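Intimin (Escherichia coli, PDB 6TPL) serves in bacterial adhesion, its passenger carrying tandem Ig-like domains that probably hold the adhesive tip extended away from the outer membrane. Local coordinates at residues Lys157-Thr160 with Asn161-Lys165. Numbering follows the deposited sequence.
Sequences KTDT and NGYAK
Asp159 and Tyr163 meet in a local turn contact, where the chain leaves strand 155-157 and reverses into strand 163-169 at one end of the second Ig-like domain. The reversal illustrates how a single carboxylate can organise a turn from within. Asp159 to Gly162 form a type I beta turn, closed by the Gly162 N to Asp159 O hydrogen bond of 2.9 Å, and Asp159 N in turn donates to Tyr163 O, also at 2.9 Å. With CG between its own backbone N and carbonyl carbon (chi1 63°), Asp159 brings OD2 to the N-H groups of Asn161 and Tyr163. This OD2 accepts from Asn161 N at 2.9 Å, a bent bond (138° at the hydrogen), which gives an Asx turn, and from Tyr163 N at 3.0 Å, which is much straighter. The two N-H groups arrive from opposite faces of the carboxylate plane, so OD2 is held from both. The other oxygen, OD1, accepts a hydrogen bond from a water that in turn accepts from Asn161 ND2. In this bacterial Ig-like (group 1) sandwich the two strands belong to different sheets, and the turn carries the chain from one to the other. Thr158, just before the turn, puts its methyl CG2 3.4 Å from Gly162 O and 4.1 Å from Ala164 CB; its side chain also touches Val130 and Val142, while its OG1 is hydrogen-bonded to Val137 O and Gln140 N. The Tyr163 side chain packs on Thr127 and Lys129 of strand 124-132, and its ring plane stands 85° from that of the carboxylate.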
loop_
_atom_site.group_PDB
_atom_site.type_symbol
_atom_site.label_atom_id
_atom_site.label_comp_id
_atom_site.label_asym_id
_atom_site.label_seq_id
_atom_site.Cartn_x
_atom_site.Cartn_y
_atom_site.Cartn_z
ATOM N N LYS A 157 8.702 9.037 -17.347
ATOM C CA LYS A 157 8.392 10.384 -16.894
ATOM C C LYS A 157 6.893 10.502 -16.651
ATOM O O LYS A 157 6.089 10.023 -17.454
ATOM C CB LYS A 157 8.849 11.418 -17.923
ATOM C CG LYS A 157 10.362 11.525 -18.082
ATOM C CD LYS A 157 10.747 12.531 -19.163
ATOM C CE LYS A 157 12.263 12.619 -19.314
ATOM N NZ LYS A 157 12.682 13.578 -20.375
ATOM N N THR A 158 6.520 11.126 -15.534
ATOM C CA THR A 158 5.109 11.258 -15.196
ATOM C C THR A 158 4.374 12.093 -16.246
ATOM O O THR A 158 4.940 13.001 -16.866
ATOM C CB THR A 158 4.942 11.898 -13.814
ATOM O OG1 THR A 158 5.637 13.158 -13.765
ATOM C CG2 THR A 158 5.504 10.995 -12.727
ATOM N N ASP A 159 3.094 11.769 -16.446
ATOM C CA ASP A 159 2.244 12.506 -17.369
ATOM C C ASP A 159 1.605 13.687 -16.639
ATOM O O ASP A 159 1.915 13.975 -15.481
ATOM C CB ASP A 159 1.197 11.582 -17.999
ATOM C CG ASP A 159 0.226 10.996 -16.982
ATOM O OD1 ASP A 159 -0.416 9.972 -17.300
ATOM O OD2 ASP A 159 0.077 11.562 -15.881
ATOM N N THR A 160 0.691 14.382 -17.318
ATOM C CA THR A 160 0.168 15.622 -16.759
ATOM C C THR A 160 -0.651 15.387 -15.498
ATOM O O THR A 160 -0.936 16.345 -14.772
ATOM C CB THR A 160 -0.702 16.362 -17.779
ATOM O OG1 THR A 160 -1.776 15.510 -18.207
ATOM C CG2 THR A 160 0.110 16.797 -18.985
ATOM N N ASN A 161 -1.057 14.147 -15.236
ATOM C CA ASN A 161 -1.809 13.806 -14.038
ATOM C C ASN A 161 -0.922 13.206 -12.958
ATOM O O ASN A 161 -1.429 12.759 -11.925
ATOM C CB ASN A 161 -2.941 12.847 -14.397
ATOM C CG ASN A 161 -3.965 13.482 -15.320
ATOM O OD1 ASN A 161 -4.496 14.554 -15.031
ATOM N ND2 ASN A 161 -4.228 12.835 -16.450
ATOM N N GLY A 162 0.391 13.197 -13.173
ATOM C CA GLY A 162 1.329 12.742 -12.176
ATOM C C GLY A 162 1.654 11.271 -12.221
ATOM O O GLY A 162 2.359 10.785 -11.330
ATOM N N TYR A 163 1.186 10.551 -13.232
ATOM C CA TYR A 163 1.309 9.102 -13.258
ATOM C C TYR A 163 2.427 8.640 -14.181
ATOM O O TYR A 163 2.615 9.183 -15.273
ATOM C CB TYR A 163 0.002 8.448 -13.709
ATOM C CG TYR A 163 -1.146 8.630 -12.754
ATOM C CD1 TYR A 163 -2.197 9.479 -13.060
ATOM C CD2 TYR A 163 -1.180 7.953 -11.549
ATOM C CE1 TYR A 163 -3.253 9.648 -12.190
ATOM C CE2 TYR A 163 -2.225 8.115 -10.670
ATOM C CZ TYR A 163 -3.263 8.963 -10.994
ATOM O OH TYR A 163 -4.310 9.126 -10.122
ATOM N N ALA A 164 3.151 7.617 -13.726
ATOM C CA ALA A 164 4.116 6.875 -14.522
ATOM C C ALA A 164 3.776 5.402 -14.373
ATOM O O ALA A 164 3.448 4.950 -13.272
ATOM C CB ALA A 164 5.553 7.134 -14.065
ATOM N N LYS A 165 3.837 4.650 -15.469
ATOM C CA LYS A 165 3.510 3.234 -15.412
ATOM C C LYS A 165 4.538 2.406 -16.163
ATOM O O LYS A 165 5.120 2.846 -17.157
ATOM C CB LYS A 165 2.108 2.944 -15.980
ATOM C CG LYS A 165 1.934 3.196 -17.477
ATOM C CD LYS A 165 0.559 2.717 -17.934
ATOM C CE LYS A 165 0.400 2.769 -19.441
ATOM N NZ LYS A 165 -0.919 2.223 -19.872
HETATM O O HOH W 1 3.753 8.774 -17.758
HETATM O O HOH W 2 -3.119 9.877 -16.703
HETATM O O HOH W 3 1.187 7.426 -17.079
HETATM O O HOH W 4 -4.287 16.447 -17.072
#